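L-lysine 6-oxidase (Marinomonas mediterranea, PDB 3WEU) oxidises the side-chain amine of L-lysine with a cysteine tryptophylquinone cofactor, releasing ammonium and the hydrogen peroxide that makes it antibacterial. Local coordinates at residues G31-H36 and V47-E52; L376-S381 and K401-D406; I610-G615 and A628-R633; R633-N638 and T646-N651. All blocks are in the same frame, centred on the assembly; numbering follows the deposited sequence. Where two conformers were deposited one is given.

Contact 1. Residues G31-H36 and V47-E52; sequences GLPYEH and VNFKDE. With EDO (1,2-ethanediol), chain L.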
loop_
_atom_site.group_PDB
_atom_site.type_symbol
_atom_site.label_atom_id
_atom_site.label_comp_id
_atom_site.label_asym_id
_atom_site.label_seq_id
_atom_site.Cartn_x
_atom_site.Cartn_y
_atom_site.Cartn_z
ATOM N N GLY A 31 -36.686 22.766 -2.000
ATOM C CA GLY A 31 -37.843 21.932 -2.073
ATOM C C GLY A 31 -37.495 20.476 -2.034
ATOM O O GLY A 31 -36.434 20.056 -2.559
ATOM N N LEU A 32 -38.372 19.666 -1.446
ATOM C CA LEU A 32 -38.195 18.223 -1.526
ATOM C C LEU A 32 -38.494 17.705 -2.944
ATOM O O LEU A 32 -39.280 18.282 -3.641
ATOM C CB LEU A 32 -39.098 17.524 -0.517
ATOM C CG LEU A 32 -38.768 17.652 0.958
ATOM C CD1 LEU A 32 -39.869 17.063 1.855
ATOM C CD2 LEU A 32 -37.494 16.933 1.318
ATOM N N PRO A 33 -37.855 16.651 -3.377
ATOM C CA PRO A 33 -38.272 15.944 -4.595
ATOM C C PRO A 33 -39.604 15.222 -4.358
ATOM O O PRO A 33 -40.092 15.156 -3.226
ATOM C CB PRO A 33 -37.152 14.943 -4.825
ATOM C CG PRO A 33 -36.693 14.648 -3.446
ATOM C CD PRO A 33 -36.783 15.948 -2.692
ATOM N N TYR A 34 -40.230 14.747 -5.448
ATOM C CA TYR A 34 -41.618 14.309 -5.432
ATOM C C TYR A 34 -41.812 12.872 -5.769
ATOM O O TYR A 34 -41.169 12.342 -6.650
ATOM C CB TYR A 34 -42.444 15.114 -6.472
ATOM C CG TYR A 34 -42.936 16.373 -5.914
ATOM C CD1 TYR A 34 -42.064 17.482 -5.717
ATOM C CD2 TYR A 34 -44.242 16.473 -5.493
ATOM C CE1 TYR A 34 -42.529 18.636 -5.129
ATOM C CE2 TYR A 34 -44.706 17.604 -4.856
ATOM C CZ TYR A 34 -43.849 18.673 -4.703
ATOM O OH TYR A 34 -44.384 19.752 -4.145
ATOM N N GLU A 35 -42.729 12.229 -5.046
ATOM C CA GLU A 35 -43.285 10.982 -5.510
ATOM C C GLU A 35 -44.090 11.274 -6.773
ATOM O O GLU A 35 -44.401 12.460 -7.097
ATOM C CB GLU A 35 -44.192 10.368 -4.447
ATOM C CG GLU A 35 -43.543 10.026 -3.119
ATOM C CD GLU A 35 -42.454 8.994 -3.175
ATOM O OE1 GLU A 35 -42.493 8.127 -4.093
ATOM O OE2 GLU A 35 -41.634 9.000 -2.231
ATOM N N HIS A 36 -44.443 10.220 -7.498
ATOM C CA HIS A 36 -45.236 10.407 -8.672
ATOM C C HIS A 36 -46.283 9.305 -8.837
ATOM O O HIS A 36 -46.147 8.251 -8.233
ATOM C CB HIS A 36 -44.301 10.448 -9.898
ATOM C CG HIS A 36 -43.571 9.176 -10.103
ATOM N ND1 HIS A 36 -44.151 8.079 -10.706
ATOM C CD2 HIS A 36 -42.311 8.805 -9.769
ATOM C CE1 HIS A 36 -43.299 7.073 -10.692
ATOM N NE2 HIS A 36 -42.179 7.481 -10.113
ATOM N N VAL A 47 -41.572 10.345 0.280
ATOM C CA VAL A 47 -41.730 9.670 1.541
ATOM C C VAL A 47 -40.357 9.184 1.960
ATOM O O VAL A 47 -39.809 9.760 2.886
ATOM C CB VAL A 47 -42.756 8.530 1.418
ATOM C CG1 VAL A 47 -42.883 7.783 2.733
ATOM C CG2 VAL A 47 -44.108 9.089 0.939
ATOM N N ASN A 48 -39.805 8.138 1.336
ATOM C CA ASN A 48 -38.442 7.707 1.627
ATOM C C ASN A 48 -37.464 7.952 0.489
ATOM O O ASN A 48 -37.806 7.687 -0.647
ATOM C CB ASN A 48 -38.419 6.234 1.989
ATOM C CG ASN A 48 -39.165 5.928 3.295
ATOM O OD1 ASN A 48 -39.213 6.698 4.221
ATOM N ND2 ASN A 48 -39.793 4.818 3.311
ATOM N N PHE A 49 -36.263 8.429 0.795
ATOM C CA PHE A 49 -35.296 8.678 -0.239
ATOM C C PHE A 49 -34.674 7.373 -0.744
ATOM O O PHE A 49 -34.116 7.321 -1.868
ATOM C CB PHE A 49 -34.172 9.535 0.313
ATOM C CG PHE A 49 -34.570 10.929 0.615
ATOM C CD1 PHE A 49 -34.778 11.341 1.928
ATOM C CD2 PHE A 49 -34.706 11.862 -0.443
ATOM C CE1 PHE A 49 -35.121 12.672 2.215
ATOM C CE2 PHE A 49 -35.041 13.201 -0.130
ATOM C CZ PHE A 49 -35.267 13.576 1.170
ATOM N N LYS A 50 -34.713 6.358 0.114
ATOM C CA LYS A 50 -34.087 5.070 -0.171
ATOM C C LYS A 50 -35.172 4.001 -0.254
ATOM O O LYS A 50 -36.238 4.124 0.335
ATOM C CB LYS A 50 -33.101 4.654 0.910
ATOM C CG LYS A 50 -31.975 5.655 1.127
ATOM C CD LYS A 50 -30.885 5.046 1.948
ATOM C CE LYS A 50 -29.840 6.066 2.373
ATOM N NZ LYS A 50 -28.779 5.529 3.194
ATOM N N ASP A 51 -34.897 2.958 -0.998
ATOM C CA ASP A 51 -35.830 1.830 -1.038
ATOM C C ASP A 51 -35.625 0.954 0.161
ATOM O O ASP A 51 -34.827 1.241 1.065
ATOM C CB ASP A 51 -35.647 1.060 -2.358
ATOM C CG ASP A 51 -34.376 0.321 -2.456
ATOM O OD1 ASP A 51 -33.597 0.149 -1.494
ATOM O OD2 ASP A 51 -34.098 -0.125 -3.565
ATOM N N GLU A 52 -36.359 -0.157 0.210
ATOM C CA GLU A 52 -36.319 -1.002 1.394
ATOM C C GLU A 52 -35.000 -1.634 1.640
ATOM O O GLU A 52 -34.691 -1.938 2.772
ATOM C CB GLU A 52 -37.419 -2.089 1.338
ATOM C CG GLU A 52 -38.784 -1.493 1.642
ATOM C CD GLU A 52 -39.825 -2.558 1.990
ATOM O OE1 GLU A 52 -39.721 -3.699 1.470
ATOM O OE2 GLU A 52 -40.736 -2.256 2.799
HETATM C C1 EDO L . -39.649 0.136 -2.216
HETATM O O1 EDO L . -38.520 -0.533 -1.711
HETATM C C2 EDO L . -39.690 1.465 -1.569
HETATM O O2 EDO L . -39.104 2.404 -2.504
HETATM O O HOH W 1 -40.941 6.120 -0.405
#
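In the N-terminal region of the oxidase, strand 34-36 and the loop that leads to strand 58-66 meet where Glu-35 takes the backbone N of Val-47. Val-47 N donates to Glu-35 OE2 at 2.8 Å, and the bond is nearly straight, 168° at the hydrogen. It uses the anti lone pair of OE2, the one turned away from OE1; that other oxygen forms a salt bridge with Arg-57, so the carboxylate is gripped from two directions. The bend at chi2 (-62°) turns the carboxylate towards Val-47 N. A water accepts from Asn-48 N at 2.9 Å and gives only a weak bond to Glu-35 OE2.

The second half of the contact is apolar. Leu-32 CD2 comes up to the edge of the Phe-49 ring, 4.0 Å from CZ, while Pro-33 CG approaches Phe-49 CE2 obliquely at 4.0 Å; both side chains cross the phenylalanine at about a right angle. Phe-49 also stacks on Phe-631. Farther along, Glu-52 N donates to O1 of an ethanediol, probably a crystallisation additive. The whole is an irregular loop held to a short strand and the residues before it by one side-chain-to-backbone bond and apolar packing of Leu-32 and Pro-33 on Phe-49.

Contact 2. Residues L376-S381 and K401-D406; sequences LMPMNS and KFLALD
Ser-381 and Phe-402 form an antiparallel non-hydrogen-bonded pair, a single beta bridge where two short strands meet, and the chain on the Leu-376 side reaches it through a cis peptide bond before Pro-378. Among the polar contacts, Leu-403 N donates to Asn-380 O at 2.9 Å, approaching from above the carbonyl plane, 40° out of it. Two CA-H...O contacts flank the bridge: Phe-402 CA to Asn-380 O and Ser-381 CA to Lys-401 O. A water spans the other end, giving to Met-377 O and accepting from Leu-405 N. The carbonyls of Pro-378 and Leu-403 lie near each other, and Arg-347 NH1 bonds to Leu-403 O and weakly to Pro-378 O.

The side-chain packing centres on Leu-403. With its CG anti to the backbone N (chi1 -166°), the leucine sends CD2 to 3.6 Å from Pro-378 CG and 3.6 Å from the aliphatic CB of Asn-380. It crosses the proline at about a right angle but runs alongside the asparagine. Met-379 bends at chi2 and chi3, which carries CE to 4.1 Å from Phe-402 CD1, while Asn-380 O sits at the edge of that ring.

Asn-380 ND2 bonds to Trp-580 O, next in sequence to the cofactor residue Trp-581, and to Ser-381 O at 3.0 Å, which lies near the amide plane; the donor meets that carbonyl in its plane, on a lone pair.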
loop_
_atom_site.group_PDB
_atom_site.type_symbol
_atom_site.label_atom_id
_atom_site.label_comp_id
_atom_site.label_asym_id
_atom_site.label_seq_id
_atom_site.Cartn_x
_atom_site.Cartn_y
_atom_site.Cartn_z
ATOM N N LEU A 376 -15.608 36.910 9.623
ATOM C CA LEU A 376 -16.327 37.573 8.589
ATOM C C LEU A 376 -17.188 36.636 7.753
ATOM O O LEU A 376 -17.031 35.419 7.848
ATOM C CB LEU A 376 -15.361 38.384 7.746
ATOM C CG LEU A 376 -14.534 39.441 8.479
ATOM C CD1 LEU A 376 -13.550 40.077 7.513
ATOM C CD2 LEU A 376 -15.410 40.539 9.066
ATOM N N MET A 377 -18.163 37.224 7.031
ATOM C CA MET A 377 -19.292 36.500 6.518
ATOM C C MET A 377 -19.274 36.363 5.001
ATOM O O MET A 377 -18.836 37.280 4.290
ATOM C CB MET A 377 -20.593 37.210 6.919
ATOM C CG MET A 377 -20.872 37.010 8.413
ATOM S SD MET A 377 -21.464 35.344 8.748
ATOM C CE MET A 377 -23.040 35.400 7.958
ATOM N N PRO A 378 -19.830 35.260 4.495
ATOM C CA PRO A 378 -20.262 34.093 5.249
ATOM C C PRO A 378 -18.976 33.369 5.738
ATOM O O PRO A 378 -17.933 33.431 5.063
ATOM C CB PRO A 378 -21.018 33.268 4.217
ATOM C CG PRO A 378 -20.647 33.820 2.914
ATOM C CD PRO A 378 -20.007 35.123 3.065
ATOM N N MET A 379 -19.062 32.728 6.885
ATOM C CA MET A 379 -17.905 32.006 7.432
ATOM C C MET A 379 -17.821 30.563 6.902
ATOM O O MET A 379 -18.569 29.657 7.351
ATOM C CB MET A 379 -17.923 32.033 8.925
ATOM C CG MET A 379 -16.667 31.405 9.562
ATOM S SD MET A 379 -15.109 32.127 8.969
ATOM C CE MET A 379 -14.341 30.575 8.411
ATOM N N ASN A 380 -16.871 30.360 5.983
ATOM C CA ASN A 380 -16.747 29.155 5.165
ATOM C C ASN A 380 -15.459 29.327 4.369
ATOM O O ASN A 380 -14.910 30.461 4.212
ATOM C CB ASN A 380 -17.924 29.029 4.218
ATOM C CG ASN A 380 -18.161 27.617 3.683
ATOM O OD1 ASN A 380 -18.907 26.830 4.285
ATOM N ND2 ASN A 380 -17.603 27.322 2.460
ATOM N N SER A 381 -14.924 28.201 3.913
ATOM C CA SER A 381 -13.820 28.248 2.956
ATOM C C SER A 381 -14.199 28.968 1.691
ATOM O O SER A 381 -15.383 28.957 1.263
ATOM C CB SER A 381 -13.413 26.863 2.573
ATOM O OG SER A 381 -12.278 26.913 1.761
ATOM N N LYS A 401 -8.988 32.242 0.265
ATOM C CA LYS A 401 -9.026 31.407 1.489
ATOM C C LYS A 401 -10.433 31.271 2.053
ATOM O O LYS A 401 -10.851 30.143 2.481
ATOM C CB LYS A 401 -8.166 32.015 2.534
ATOM C CG LYS A 401 -6.683 31.920 2.268
ATOM C CD LYS A 401 -5.895 32.441 3.465
ATOM C CE LYS A 401 -4.402 32.136 3.245
ATOM N NZ LYS A 401 -3.657 32.464 4.491
ATOM N N PHE A 402 -11.153 32.407 2.102
ATOM C CA PHE A 402 -12.477 32.497 2.772
ATOM C C PHE A 402 -13.565 33.045 1.897
ATOM O O PHE A 402 -13.314 33.755 0.903
ATOM C CB PHE A 402 -12.375 33.343 4.071
ATOM C CG PHE A 402 -11.289 32.846 5.016
ATOM C CD1 PHE A 402 -11.476 31.652 5.729
ATOM C CD2 PHE A 402 -10.130 33.561 5.214
ATOM C CE1 PHE A 402 -10.531 31.163 6.570
ATOM C CE2 PHE A 402 -9.169 33.076 6.063
ATOM C CZ PHE A 402 -9.357 31.887 6.752
ATOM N N LEU A 403 -14.778 32.643 2.238
ATOM C CA LEU A 403 -15.906 32.855 1.358
ATOM C C LEU A 403 -16.394 34.275 1.308
ATOM O O LEU A 403 -16.335 34.986 2.284
ATOM C CB LEU A 403 -17.071 31.906 1.740
ATOM C CG LEU A 403 -18.236 31.719 0.789
ATOM C CD1 LEU A 403 -17.770 31.168 -0.558
ATOM C CD2 LEU A 403 -19.280 30.826 1.420
ATOM N N ALA A 404 -16.923 34.677 0.152
ATOM C CA ALA A 404 -17.759 35.907 0.013
ATOM C C ALA A 404 -19.018 35.469 -0.688
ATOM O O ALA A 404 -19.077 34.402 -1.366
ATOM C CB ALA A 404 -17.045 36.957 -0.858
ATOM N N LEU A 405 -20.038 36.307 -0.569
ATOM C CA LEU A 405 -21.159 36.245 -1.445
ATOM C C LEU A 405 -20.725 36.501 -2.895
ATOM O O LEU A 405 -19.573 36.941 -3.195
ATOM C CB LEU A 405 -22.165 37.301 -1.039
ATOM C CG LEU A 405 -22.777 37.172 0.354
ATOM C CD1 LEU A 405 -23.678 38.338 0.688
ATOM C CD2 LEU A 405 -23.555 35.890 0.557
ATOM N N ASP A 406 -21.630 36.259 -3.832
ATOM C CA ASP A 406 -21.345 36.681 -5.185
ATOM C C ASP A 406 -21.590 38.184 -5.315
ATOM O O ASP A 406 -22.164 38.789 -4.442
ATOM C CB ASP A 406 -22.041 35.803 -6.270
ATOM C CG ASP A 406 -23.523 35.997 -6.408
ATOM O OD1 ASP A 406 -23.975 37.167 -6.434
ATOM O OD2 ASP A 406 -24.270 34.954 -6.631
HETATM O O HOH W 2 -19.393 38.248 1.479
#

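Contact 3. Residues I610-G615 and A628-R633; sequences INYARG and ALAFIR
Tyr-612 and Ala-630 lie 7.6 Å apart from CA to CA, and Ala-613 and Leu-629 7.0 Å, too far for the two backbones to pair. The segment 610-615 leaves strand 609-611 through a type I beta turn from Asn-611 to Arg-614; the segment 628-633 runs into strand 631-634. One water bridges the backbones, donating to Tyr-612 O and accepting from Ala-630 N.

Tyr-612 does most of the side-chain work. Its CG lies anti to the backbone N (chi1 173°), which sends the ring across to the other segment, where OH donates to Ala-630 O at 2.7 Å, in the carbonyl plane; the oxygen in turn sits at the ring edge. The contact thus joins the turn after one two-stranded antiparallel sheet, 588-590 with 609-611, to the first strand of another, 631-634 with 645-648.

Leu-629 crosses the tyrosine at about a right angle, its CB 3.3 Å from Tyr-612 OH and its CD2 4.0 Å from Ala-613 CA. Ile-632 CD1 reaches Tyr-612 CE1 obliquely at 3.9 Å. Phe-513 of helix 510-515 touches both Tyr-612 and Leu-629. Within the turn, Asn-611 O takes two bonds from opposite faces of its plane: one from Arg-614 N, and one from Arg-614 NH1 at 2.8 Å. The guanidinium is further held by a salt bridge from Arg-614 NH2 to Glu-647 OE1.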
loop_
_atom_site.group_PDB
_atom_site.type_symbol
_atom_site.label_atom_id
_atom_site.label_comp_id
_atom_site.label_asym_id
_atom_site.label_seq_id
_atom_site.Cartn_x
_atom_site.Cartn_y
_atom_site.Cartn_z
ATOM N N ILE A 610 -23.411 14.425 16.000
ATOM C CA ILE A 610 -22.293 13.527 15.756
ATOM C C ILE A 610 -21.824 13.703 14.354
ATOM O O ILE A 610 -22.419 14.382 13.557
ATOM C CB ILE A 610 -22.682 12.023 15.954
ATOM C CG1 ILE A 610 -23.511 11.435 14.848
ATOM C CG2 ILE A 610 -23.291 11.794 17.299
ATOM C CD1 ILE A 610 -24.726 12.143 14.444
ATOM N N ASN A 611 -20.712 13.072 14.034
ATOM C CA ASN A 611 -20.182 13.209 12.678
ATOM C C ASN A 611 -21.020 12.468 11.623
ATOM O O ASN A 611 -21.322 11.231 11.705
ATOM C CB ASN A 611 -18.729 12.764 12.605
ATOM C CG ASN A 611 -18.168 12.894 11.177
ATOM O OD1 ASN A 611 -18.055 11.933 10.416
ATOM N ND2 ASN A 611 -17.790 14.102 10.829
ATOM N N TYR A 612 -21.393 13.219 10.604
ATOM C CA TYR A 612 -22.249 12.696 9.545
ATOM C C TYR A 612 -21.669 11.431 8.846
ATOM O O TYR A 612 -22.394 10.532 8.435
ATOM C CB TYR A 612 -22.459 13.787 8.484
ATOM C CG TYR A 612 -23.187 13.354 7.230
ATOM C CD1 TYR A 612 -24.570 13.162 7.240
ATOM C CD2 TYR A 612 -22.517 13.122 6.050
ATOM C CE1 TYR A 612 -25.256 12.771 6.126
ATOM C CE2 TYR A 612 -23.192 12.751 4.933
ATOM C CZ TYR A 612 -24.564 12.548 4.985
ATOM O OH TYR A 612 -25.235 12.130 3.897
ATOM N N ALA A 613 -20.366 11.466 8.589
ATOM C CA ALA A 613 -19.721 10.380 7.850
ATOM C C ALA A 613 -19.081 9.342 8.753
ATOM O O ALA A 613 -18.243 8.613 8.270
ATOM C CB ALA A 613 -18.657 10.963 6.938
ATOM N N ARG A 614 -19.475 9.234 9.999
ATOM C CA ARG A 614 -18.790 8.360 10.948
ATOM C C ARG A 614 -18.849 6.941 10.351
ATOM O O ARG A 614 -19.880 6.469 9.904
ATOM C CB ARG A 614 -19.417 8.454 12.285
ATOM C CG ARG A 614 -20.903 8.029 12.355
ATOM C CD ARG A 614 -21.613 8.549 13.570
ATOM N NE ARG A 614 -22.997 8.131 13.541
ATOM C CZ ARG A 614 -23.938 8.664 12.758
ATOM N NH1 ARG A 614 -23.663 9.655 11.896
ATOM N NH2 ARG A 614 -25.200 8.167 12.827
ATOM N N GLY A 615 -17.716 6.258 10.404
ATOM C CA GLY A 615 -17.617 4.922 9.903
ATOM C C GLY A 615 -17.041 4.798 8.506
ATOM O O GLY A 615 -16.560 3.735 8.121
ATOM N N ALA A 628 -24.809 4.531 1.911
ATOM C CA ALA A 628 -25.217 4.158 3.242
ATOM C C ALA A 628 -25.549 5.382 4.103
ATOM O O ALA A 628 -26.170 5.248 5.162
ATOM C CB ALA A 628 -24.117 3.388 3.923
ATOM N N LEU A 629 -25.149 6.554 3.645
ATOM C CA LEU A 629 -25.262 7.784 4.486
ATOM C C LEU A 629 -26.666 8.294 4.592
ATOM O O LEU A 629 -27.548 7.945 3.802
ATOM C CB LEU A 629 -24.343 8.907 4.013
ATOM C CG LEU A 629 -22.869 8.490 4.073
ATOM C CD1 LEU A 629 -21.939 9.352 3.234
ATOM C CD2 LEU A 629 -22.349 8.487 5.492
ATOM N N ALA A 630 -26.898 9.087 5.633
ATOM C CA ALA A 630 -28.212 9.565 5.954
ATOM C C ALA A 630 -28.645 10.708 5.047
ATOM O O ALA A 630 -27.820 11.462 4.505
ATOM C CB ALA A 630 -28.215 10.087 7.369
ATOM N N PHE A 631 -29.947 10.898 4.990
ATOM C CA PHE A 631 -30.520 12.122 4.462
ATOM C C PHE A 631 -30.955 12.952 5.640
ATOM O O PHE A 631 -31.732 12.483 6.524
ATOM C CB PHE A 631 -31.739 11.814 3.610
ATOM C CG PHE A 631 -31.380 11.278 2.265
ATOM C CD1 PHE A 631 -30.949 9.964 2.125
ATOM C CD2 PHE A 631 -31.305 12.126 1.164
ATOM C CE1 PHE A 631 -30.521 9.487 0.885
ATOM C CE2 PHE A 631 -30.894 11.656 -0.090
ATOM C CZ PHE A 631 -30.517 10.317 -0.221
ATOM N N ILE A 632 -30.490 14.172 5.649
ATOM C CA ILE A 632 -30.817 15.134 6.727
ATOM C C ILE A 632 -32.112 15.817 6.330
ATOM O O ILE A 632 -32.196 16.434 5.285
ATOM C CB ILE A 632 -29.700 16.179 6.935
ATOM C CG1 ILE A 632 -28.342 15.511 7.005
ATOM C CG2 ILE A 632 -29.964 17.034 8.166
ATOM C CD1 ILE A 632 -28.190 14.382 8.036
ATOM N N ARG A 633 -33.132 15.695 7.181
ATOM C CA ARG A 633 -34.429 16.191 6.853
ATOM C C ARG A 633 -35.251 16.690 8.046
ATOM O O ARG A 633 -34.996 16.294 9.206
ATOM C CB ARG A 633 -35.131 15.118 6.075
ATOM C CG ARG A 633 -36.394 14.564 6.583
ATOM C CD ARG A 633 -36.951 13.504 5.662
ATOM N NE ARG A 633 -38.072 13.968 4.946
ATOM C CZ ARG A 633 -38.761 13.204 4.098
ATOM N NH1 ARG A 633 -38.388 11.949 3.844
ATOM N NH2 ARG A 633 -39.832 13.662 3.527
HETATM O O HOH W 3 -25.050 9.768 7.902
#

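Contact 4. Residues R633-N638 and T646-N651; sequences RDRNQN and TETERN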
loop_
_atom_site.group_PDB
_atom_site.type_symbol
_atom_site.label_atom_id
_atom_site.label_comp_id
_atom_site.label_asym_id
_atom_site.label_seq_id
_atom_site.Cartn_x
_atom_site.Cartn_y
_atom_site.Cartn_z
ATOM N N ARG A 633 -33.132 15.695 7.181
ATOM C CA ARG A 633 -34.429 16.191 6.853
ATOM C C ARG A 633 -35.251 16.690 8.046
ATOM O O ARG A 633 -34.996 16.294 9.206
ATOM C CB ARG A 633 -35.131 15.118 6.075
ATOM C CG ARG A 633 -36.394 14.564 6.583
ATOM C CD ARG A 633 -36.951 13.504 5.662
ATOM N NE ARG A 633 -38.072 13.968 4.946
ATOM C CZ ARG A 633 -38.761 13.204 4.098
ATOM N NH1 ARG A 633 -38.388 11.949 3.844
ATOM N NH2 ARG A 633 -39.832 13.662 3.527
ATOM N N ASP A 634 -36.172 17.613 7.747
ATOM C CA ASP A 634 -36.947 18.250 8.742
ATOM C C ASP A 634 -38.064 17.292 9.215
ATOM O O ASP A 634 -38.993 16.974 8.447
ATOM C CB ASP A 634 -37.511 19.574 8.247
ATOM C CG ASP A 634 -38.287 20.327 9.289
ATOM O OD1 ASP A 634 -38.336 19.938 10.457
ATOM O OD2 ASP A 634 -38.934 21.350 8.885
ATOM N N ARG A 635 -37.926 16.833 10.443
ATOM C CA ARG A 635 -38.880 15.932 11.095
ATOM C C ARG A 635 -40.171 16.651 11.544
ATOM O O ARG A 635 -41.158 16.005 11.942
ATOM C CB ARG A 635 -38.192 15.333 12.303
ATOM C CG ARG A 635 -37.089 14.356 11.958
ATOM C CD ARG A 635 -37.690 12.993 11.615
ATOM N NE ARG A 635 -36.759 11.958 11.974
ATOM C CZ ARG A 635 -36.937 10.993 12.854
ATOM N NH1 ARG A 635 -38.072 10.811 13.503
ATOM N NH2 ARG A 635 -35.950 10.160 13.053
ATOM N N ASN A 636 -40.150 17.984 11.449
ATOM C CA ASN A 636 -41.276 18.845 11.787
ATOM C C ASN A 636 -41.764 19.697 10.629
ATOM O O ASN A 636 -42.315 20.785 10.848
ATOM C CB ASN A 636 -40.963 19.785 12.912
ATOM C CG ASN A 636 -42.200 20.220 13.662
ATOM O OD1 ASN A 636 -43.221 19.485 13.699
ATOM N ND2 ASN A 636 -42.118 21.393 14.322
ATOM N N GLN A 637 -41.603 19.144 9.437
ATOM C CA GLN A 637 -41.870 19.816 8.164
ATOM C C GLN A 637 -43.307 20.368 8.048
ATOM O O GLN A 637 -43.525 21.423 7.426
ATOM C CB GLN A 637 -41.648 18.796 7.021
ATOM C CG GLN A 637 -41.764 19.441 5.651
ATOM C CD GLN A 637 -43.208 19.589 5.115
ATOM O OE1 GLN A 637 -43.456 20.433 4.261
ATOM N NE2 GLN A 637 -44.137 18.808 5.610
ATOM N N ASN A 638 -44.262 19.686 8.690
ATOM C CA ASN A 638 -45.657 20.184 8.709
ATOM C C ASN A 638 -45.934 21.426 9.478
ATOM O O ASN A 638 -47.071 21.869 9.490
ATOM C CB ASN A 638 -46.515 19.172 9.365
ATOM C CG ASN A 638 -46.567 17.980 8.583
ATOM O OD1 ASN A 638 -46.189 18.045 7.409
ATOM N ND2 ASN A 638 -46.976 16.849 9.173
ATOM N N THR A 646 -32.851 16.079 11.446
ATOM C CA THR A 646 -32.018 15.020 11.877
ATOM C C THR A 646 -31.660 14.109 10.718
ATOM O O THR A 646 -32.268 14.134 9.617
ATOM C CB THR A 646 -32.702 14.064 12.935
ATOM O OG1 THR A 646 -33.698 13.280 12.300
ATOM C CG2 THR A 646 -33.384 14.821 14.056
ATOM N N GLU A 647 -30.696 13.221 10.988
ATOM C CA GLU A 647 -30.438 12.088 10.102
ATOM C C GLU A 647 -31.724 11.272 9.977
ATOM O O GLU A 647 -32.460 11.075 10.961
ATOM C CB GLU A 647 -29.414 11.104 10.738
ATOM C CG GLU A 647 -27.986 11.598 10.616
ATOM C CD GLU A 647 -26.953 10.578 10.979
ATOM O OE1 GLU A 647 -27.246 9.755 11.849
ATOM O OE2 GLU A 647 -25.886 10.617 10.360
ATOM N N THR A 648 -31.956 10.761 8.784
ATOM C CA THR A 648 -32.991 9.744 8.513
ATOM C C THR A 648 -32.344 8.748 7.510
ATOM O O THR A 648 -31.482 9.157 6.684
ATOM C CB THR A 648 -34.269 10.384 7.864
ATOM O OG1 THR A 648 -33.956 11.019 6.613
ATOM C CG2 THR A 648 -34.921 11.454 8.800
ATOM N N GLU A 649 -32.805 7.498 7.542
ATOM C CA GLU A 649 -32.512 6.515 6.515
ATOM C C GLU A 649 -31.013 6.153 6.377
ATOM O O GLU A 649 -30.574 5.613 5.341
ATOM C CB GLU A 649 -33.086 6.929 5.170
ATOM C CG GLU A 649 -34.597 7.099 5.174
ATOM C CD GLU A 649 -35.143 7.299 3.775
ATOM O OE1 GLU A 649 -35.112 6.305 2.989
ATOM O OE2 GLU A 649 -35.590 8.448 3.459
ATOM N N ARG A 650 -30.262 6.302 7.464
ATOM C CA ARG A 650 -28.844 5.838 7.456
ATOM C C ARG A 650 -28.865 4.325 7.466
ATOM O O ARG A 650 -29.697 3.748 8.137
ATOM C CB ARG A 650 -28.093 6.342 8.701
ATOM C CG ARG A 650 -26.584 6.372 8.479
ATOM C CD ARG A 650 -25.777 6.777 9.687
ATOM N NE ARG A 650 -24.510 7.399 9.296
ATOM C CZ ARG A 650 -23.277 6.917 9.515
ATOM N NH1 ARG A 650 -23.045 5.820 10.208
ATOM N NH2 ARG A 650 -22.255 7.587 9.047
ATOM N N ASN A 651 -27.965 3.659 6.750
ATOM C CA ASN A 651 -27.938 2.162 6.742
ATOM C C ASN A 651 -27.022 1.728 7.884
ATOM O O ASN A 651 -25.814 1.358 7.692
ATOM C CB ASN A 651 -27.498 1.636 5.405
ATOM C CG ASN A 651 -28.324 2.199 4.223
ATOM O OD1 ASN A 651 -29.287 2.871 4.377
ATOM N ND2 ASN A 651 -27.937 1.857 3.051
HETATM O O HOH W 4 -36.243 10.406 5.074
#
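Arg-633 and Thr-646 hold the tight part of this contact as an antiparallel hydrogen-bonded pair: Arg-633 N gives to Thr-646 O at 3.0 Å, and Thr-646 N returns a bond to Arg-633 O at 3.1 Å. Beside the pair a water is shared three ways, accepting from Arg-633 NH1, in the guanidinium plane, and donating to Thr-648 OG1 and to Glu-649 OE2 at 2.6 Å. It links Arg-633 NH1 and Glu-649 OE2, opposite charges 4.5 Å apart and beyond a salt bridge; NH1 also bonds to Val-47 O, OE2 also accepts from Phe-49 N, and Thr-648 OG1 also bonds to Phe-631 O.

These strands, 631-634 and 645-648, make a beta hairpin. Beyond the pair the chain leaves through a type I turn from Asp-634, whose OD1 accepts from Asn-636 N at 2.8 Å in an Asx turn. Here the contact is looser: in one of the two conformers of exposed Arg-635, NE lies 3.4 Å from Thr-646 OG1, a weak and doubtful bond.

From the N terminus, contact 1 closes first, over a 10-residue loop that contains strand 42-43 in the N-terminal family region. Contact 2 follows with a loop of 19 residues in the C-terminal family region; it stands apart, its nearest atoms about 14 Å from contact 3 and about 18 Å from contacts 1 and 4. Contact 3 then closes over helix 619-625, and contact 4 closes the hairpin immediately after it, sharing Arg-633. All four lie in series, none nested or crossed. Contacts 1, 3 and 4 nevertheless touch in space: Lys-50 NZ reaches Leu-629 O of contact 3, Val-47 O meets Arg-633 NH1 on the hairpin, and Phe-49 N meets Glu-649 OE2 just past it.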